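Local coordinates for protein putative thiosulfate sulfurtransferase YOR285W (Saccharomyces cerevisiae, PDB 3D1P) that transfers sulfur from thiosulfate to glutathione, forming S-sulfanylglutathione and sulfite in mitochondrial hydrogen sulfide metabolism, at residues K87-G101 and G115-N127. Sequence-based numbering, arbitrary orientation.
Sequences KPDSAKELIFYCASG and GYSNTSLYPGSMN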
loop_
_atom_site.group_PDB
_atom_site.type_symbol
_atom_site.label_atom_id
_atom_site.label_comp_id
_atom_site.label_asym_id
_atom_site.label_seq_id
_atom_site.Cartn_x
_atom_site.Cartn_y
_atom_site.Cartn_z
ATOM N N LYS A 87 11.123 -4.099 -6.055
ATOM C CA LYS A 87 9.771 -4.230 -6.563
ATOM C C LYS A 87 9.060 -5.370 -5.840
ATOM O O LYS A 87 9.590 -6.467 -5.742
ATOM C CB LYS A 87 9.810 -4.526 -8.053
ATOM C CG LYS A 87 8.438 -4.515 -8.684
ATOM C CD LYS A 87 8.473 -4.735 -10.195
ATOM C CE LYS A 87 7.083 -4.756 -10.830
ATOM N NZ LYS A 87 7.123 -5.164 -12.255
ATOM N N PRO A 88 7.858 -5.120 -5.319
ATOM C CA PRO A 88 7.170 -6.186 -4.606
ATOM C C PRO A 88 6.946 -7.419 -5.456
ATOM O O PRO A 88 6.640 -7.333 -6.657
ATOM C CB PRO A 88 5.830 -5.538 -4.207
ATOM C CG PRO A 88 6.180 -4.109 -4.057
ATOM C CD PRO A 88 7.146 -3.844 -5.181
ATOM N N ASP A 89 7.006 -8.560 -4.803
ATOM C CA ASP A 89 6.745 -9.857 -5.440
ATOM C C ASP A 89 5.288 -9.936 -5.886
ATOM O O ASP A 89 4.383 -9.801 -5.061
ATOM C CB ASP A 89 7.061 -10.902 -4.366
ATOM C CG ASP A 89 6.822 -12.330 -4.768
ATOM O OD1 ASP A 89 6.273 -12.626 -5.841
ATOM O OD2 ASP A 89 7.235 -13.182 -3.952
ATOM N N SER A 90 5.062 -10.210 -7.185
ATOM C CA SER A 90 3.703 -10.255 -7.695
ATOM C C SER A 90 2.883 -11.427 -7.200
ATOM O O SER A 90 1.676 -11.438 -7.410
ATOM C CB SER A 90 3.649 -10.134 -9.176
ATOM O OG SER A 90 4.263 -11.263 -9.712
ATOM N N ALA A 91 3.502 -12.402 -6.560
ATOM C CA ALA A 91 2.770 -13.513 -5.979
ATOM C C ALA A 91 2.090 -13.113 -4.682
ATOM O O ALA A 91 1.250 -13.864 -4.199
ATOM C CB ALA A 91 3.724 -14.699 -5.697
ATOM N N LYS A 92 2.468 -11.987 -4.085
ATOM C CA LYS A 92 1.914 -11.561 -2.819
ATOM C C LYS A 92 0.627 -10.785 -3.026
ATOM O O LYS A 92 0.331 -10.306 -4.107
ATOM C CB LYS A 92 2.934 -10.692 -2.104
ATOM C CG LYS A 92 4.168 -11.483 -1.656
ATOM C CD LYS A 92 5.103 -10.623 -0.833
ATOM C CE LYS A 92 6.386 -11.303 -0.385
ATOM N NZ LYS A 92 7.190 -10.402 0.473
ATOM N N GLU A 93 -0.129 -10.648 -1.934
ATOM C CA GLU A 93 -1.260 -9.737 -1.893
ATOM C C GLU A 93 -0.743 -8.327 -1.576
ATOM O O GLU A 93 -0.134 -8.128 -0.529
ATOM C CB GLU A 93 -2.255 -10.129 -0.804
ATOM C CG GLU A 93 -3.424 -9.196 -0.726
ATOM C CD GLU A 93 -4.403 -9.466 0.404
ATOM O OE1 GLU A 93 -4.162 -10.344 1.239
ATOM O OE2 GLU A 93 -5.428 -8.749 0.451
ATOM N N LEU A 94 -0.982 -7.380 -2.468
ATOM C CA LEU A 94 -0.596 -5.991 -2.241
ATOM C C LEU A 94 -1.858 -5.209 -1.870
ATOM O O LEU A 94 -2.849 -5.253 -2.611
ATOM C CB LEU A 94 0.013 -5.365 -3.494
ATOM C CG LEU A 94 1.518 -5.584 -3.680
ATOM C CD1 LEU A 94 1.906 -7.088 -3.780
ATOM C CD2 LEU A 94 1.990 -4.804 -4.894
ATOM N N ILE A 95 -1.813 -4.517 -0.740
ATOM C CA ILE A 95 -2.942 -3.752 -0.224
ATOM C C ILE A 95 -2.601 -2.272 -0.368
ATOM O O ILE A 95 -1.659 -1.803 0.251
ATOM C CB ILE A 95 -3.236 -4.075 1.236
ATOM C CG1 ILE A 95 -3.403 -5.569 1.451
ATOM C CG2 ILE A 95 -4.478 -3.295 1.689
ATOM C CD1 ILE A 95 -3.629 -5.969 2.933
ATOM N N PHE A 96 -3.363 -1.552 -1.186
ATOM C CA PHE A 96 -3.037 -0.191 -1.547
ATOM C C PHE A 96 -3.853 0.828 -0.762
ATOM O O PHE A 96 -5.068 0.663 -0.564
ATOM C CB PHE A 96 -3.363 0.039 -3.023
ATOM C CG PHE A 96 -2.434 -0.677 -3.931
ATOM C CD1 PHE A 96 -1.291 -0.053 -4.421
ATOM C CD2 PHE A 96 -2.661 -2.008 -4.275
ATOM C CE1 PHE A 96 -0.424 -0.748 -5.249
ATOM C CE2 PHE A 96 -1.768 -2.700 -5.089
ATOM C CZ PHE A 96 -0.651 -2.063 -5.539
ATOM N N TYR A 97 -3.202 1.928 -0.386
ATOM C CA TYR A 97 -3.893 3.035 0.296
ATOM C C TYR A 97 -3.015 4.280 0.211
ATOM O O TYR A 97 -1.819 4.222 -0.063
ATOM C CB TYR A 97 -4.207 2.682 1.753
ATOM C CG TYR A 97 -3.019 2.232 2.552
ATOM C CD1 TYR A 97 -2.252 3.147 3.268
ATOM C CD2 TYR A 97 -2.635 0.902 2.616
ATOM C CE1 TYR A 97 -1.168 2.756 3.998
ATOM C CE2 TYR A 97 -1.535 0.484 3.329
ATOM C CZ TYR A 97 -0.794 1.409 4.048
ATOM O OH TYR A 97 0.278 0.982 4.776
ATOM N N CYS A 98 -3.649 5.404 0.529
ATOM C CA CYS A 98 -2.952 6.691 0.609
ATOM C C CYS A 98 -3.402 7.397 1.903
ATOM O O CYS A 98 -3.245 6.838 2.981
ATOM C CB CYS A 98 -3.099 7.506 -0.703
ATOM S SG CYS A 98 -4.796 7.860 -1.179
ATOM N N ALA A 99 -3.923 8.634 1.767
ATOM C CA ALA A 99 -4.475 9.395 2.900
ATOM C C ALA A 99 -5.999 9.242 2.894
ATOM O O ALA A 99 -6.553 8.679 3.829
ATOM C CB ALA A 99 -4.049 10.845 2.837
ATOM N N SER A 100 -6.661 9.716 1.830
ATOM C CA SER A 100 -8.099 9.621 1.748
ATOM C C SER A 100 -8.614 8.550 0.787
ATOM O O SER A 100 -9.816 8.297 0.752
ATOM C CB SER A 100 -8.753 10.963 1.402
ATOM O OG SER A 100 -8.303 11.477 0.216
ATOM N N GLY A 101 -7.732 7.904 0.018
ATOM C CA GLY A 101 -8.055 6.768 -0.811
ATOM C C GLY A 101 -7.876 6.928 -2.306
ATOM O O GLY A 101 -7.742 5.929 -2.996
ATOM N N GLY A 115 0.526 -6.956 -13.999
ATOM C CA GLY A 115 1.019 -8.238 -13.560
ATOM C C GLY A 115 0.794 -8.634 -12.126
ATOM O O GLY A 115 1.225 -9.735 -11.731
ATOM N N TYR A 116 0.084 -7.802 -11.348
ATOM C CA TYR A 116 -0.221 -8.156 -9.983
ATOM C C TYR A 116 -1.659 -8.649 -9.951
ATOM O O TYR A 116 -2.599 -7.873 -10.022
ATOM C CB TYR A 116 -0.077 -6.950 -9.040
ATOM C CG TYR A 116 1.355 -6.563 -8.823
ATOM C CD1 TYR A 116 2.057 -7.086 -7.757
ATOM C CD2 TYR A 116 2.022 -5.676 -9.686
ATOM C CE1 TYR A 116 3.393 -6.750 -7.510
ATOM C CE2 TYR A 116 3.341 -5.340 -9.456
ATOM C CZ TYR A 116 4.026 -5.869 -8.371
ATOM O OH TYR A 116 5.333 -5.473 -8.153
ATOM N N SER A 117 -1.828 -9.958 -9.799
ATOM C CA SER A 117 -3.128 -10.618 -9.820
ATOM C C SER A 117 -3.819 -10.608 -8.465
ATOM O O SER A 117 -4.987 -10.969 -8.401
ATOM C CB SER A 117 -2.997 -12.069 -10.289
ATOM O OG SER A 117 -2.320 -12.873 -9.365
ATOM N N ASN A 118 -3.084 -10.268 -7.381
ATOM C CA ASN A 118 -3.645 -10.323 -6.023
ATOM C C ASN A 118 -3.456 -8.952 -5.394
ATOM O O ASN A 118 -2.401 -8.647 -4.830
ATOM C CB ASN A 118 -3.007 -11.394 -5.168
ATOM C CG ASN A 118 -3.807 -11.633 -3.913
ATOM O OD1 ASN A 118 -4.730 -10.874 -3.607
ATOM N ND2 ASN A 118 -3.445 -12.628 -3.139
ATOM N N THR A 119 -4.438 -8.089 -5.599
ATOM C CA THR A 119 -4.370 -6.742 -5.090
ATOM C C THR A 119 -5.681 -6.416 -4.366
ATOM O O THR A 119 -6.754 -6.961 -4.671
ATOM C CB THR A 119 -4.150 -5.675 -6.184
ATOM O OG1 THR A 119 -5.251 -5.658 -7.091
ATOM C CG2 THR A 119 -2.862 -5.930 -6.965
ATOM N N SER A 120 -5.566 -5.525 -3.396
ATOM C CA SER A 120 -6.644 -5.153 -2.520
ATOM C C SER A 120 -6.547 -3.690 -2.182
ATOM O O SER A 120 -5.529 -3.041 -2.435
ATOM C CB SER A 120 -6.587 -5.969 -1.226
ATOM O OG SER A 120 -6.566 -7.342 -1.517
ATOM N N LEU A 121 -7.611 -3.166 -1.567
ATOM C CA LEU A 121 -7.659 -1.764 -1.130
ATOM C C LEU A 121 -7.904 -1.686 0.365
ATOM O O LEU A 121 -8.666 -2.470 0.936
ATOM C CB LEU A 121 -8.817 -1.009 -1.766
ATOM C CG LEU A 121 -8.777 -0.845 -3.261
ATOM C CD1 LEU A 121 -10.094 -0.287 -3.789
ATOM C CD2 LEU A 121 -7.635 0.068 -3.667
ATOM N N TYR A 122 -7.300 -0.675 0.965
ATOM C CA TYR A 122 -7.707 -0.157 2.279
ATOM C C TYR A 122 -8.321 1.207 1.971
ATOM O O TYR A 122 -7.633 2.218 1.969
ATOM C CB TYR A 122 -6.516 -0.036 3.221
ATOM C CG TYR A 122 -6.779 0.619 4.545
ATOM C CD1 TYR A 122 -5.737 1.189 5.250
ATOM C CD2 TYR A 122 -8.051 0.686 5.114
ATOM C CE1 TYR A 122 -5.924 1.717 6.505
ATOM C CE2 TYR A 122 -8.264 1.238 6.372
ATOM C CZ TYR A 122 -7.186 1.774 7.071
ATOM O OH TYR A 122 -7.318 2.308 8.314
ATOM N N PRO A 123 -9.614 1.246 1.608
ATOM C CA PRO A 123 -10.174 2.494 1.075
ATOM C C PRO A 123 -10.061 3.664 2.046
ATOM O O PRO A 123 -9.852 4.790 1.628
ATOM C CB PRO A 123 -11.635 2.118 0.745
ATOM C CG PRO A 123 -11.800 0.838 1.074
ATOM C CD PRO A 123 -10.603 0.154 1.552
ATOM N N GLY A 124 -10.280 3.392 3.332
ATOM C CA GLY A 124 -10.229 4.441 4.309
ATOM C C GLY A 124 -8.856 5.070 4.455
ATOM O O GLY A 124 -8.723 6.238 4.825
ATOM N N SER A 125 -7.823 4.275 4.165
ATOM C CA SER A 125 -6.478 4.771 4.025
ATOM C C SER A 125 -5.956 5.345 5.351
ATOM O O SER A 125 -6.474 5.048 6.419
ATOM C CB SER A 125 -6.388 5.724 2.830
ATOM O OG SER A 125 -6.521 5.001 1.596
HETATM N N MSE A 126 -4.857 6.120 5.285
HETATM C CA MSE A 126 -4.255 6.560 6.544
HETATM C C MSE A 126 -5.136 7.520 7.312
HETATM O O MSE A 126 -5.020 7.613 8.540
HETATM C CB MSE A 126 -2.847 7.111 6.310
HETATM C CG MSE A 126 -1.844 6.053 5.926
HETATM SE SE MSE A 126 -1.571 4.683 7.271
HETATM C CE MSE A 126 -0.845 5.817 8.646
ATOM N N ASN A 127 -6.064 8.229 6.648
ATOM C CA ASN A 127 -6.994 9.055 7.397
ATOM C C ASN A 127 -7.836 8.166 8.305
ATOM O O ASN A 127 -8.073 8.493 9.469
ATOM C CB ASN A 127 -7.913 9.855 6.461
ATOM C CG ASN A 127 -7.212 10.976 5.752
ATOM O OD1 ASN A 127 -6.001 11.184 5.849
ATOM N ND2 ASN A 127 -8.014 11.720 4.950
HETATM O O HOH W 1 -0.342 -9.565 -6.822
HETATM O O HOH W 2 0.179 -11.995 -9.607
HETATM O O HOH W 3 3.750 -10.791 -12.747
HETATM O O HOH W 4 -1.010 -14.220 -2.752
HETATM O O HOH W 5 -7.086 2.634 -0.864
#
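The Y116 ring packs on K87, P88, S90 and L94, its hydroxyl reaching P88 O. From CB, CG lies anti to the carbonyl carbon (chi1 -72°), which turns one face of the ring to S90 CB, 4.1 Å from the ring centroid, in a CH-pi contact. CD1 meets S90 CA and L94 CD2; CE1 meets S90 CA, P88 O and, at 3.5 Å, L94 CD2. CE2 touches K87 CE, and CZ lies near P88 O and K87 CE. At the tip, Y116 OH donates to P88 O at 2.7 Å, tilted 19° from the carbonyl plane. An alanine in place of Y116 would probably leave P88 O without this donor and open a gap between K87, S90 and L94. Beyond the ring, strands 93-97 and 119-121 pair in parallel: L94 N donates to N118 O, S120 N to L94 O, F96 N to S120 O and Y122 N to F96 O. Beside them S120 OG donates to E93 OE2 (2.7 Å), meeting its anti side; Y25 holds the same oxygen. Past these bonds, the edge of the Y122 ring points at the face of Y97 in an edge-to-face pair, planes at 69°. S125 OG accepts from C98 N across the contact at 3.1 Å, while its own donation to Y122 O holds the hydroxyl in place. M126 N donates to C98 O and N127 N to A99 O, tying the start of helix 125-131 to the loop after strand 93-97. Strand 93-97, helix 102-112 and strand 119-121 form a beta-alpha-beta unit of the rhodanese fold, with C98, the persulfide-forming cysteine, in the active-site loop at the strand's C-terminal end.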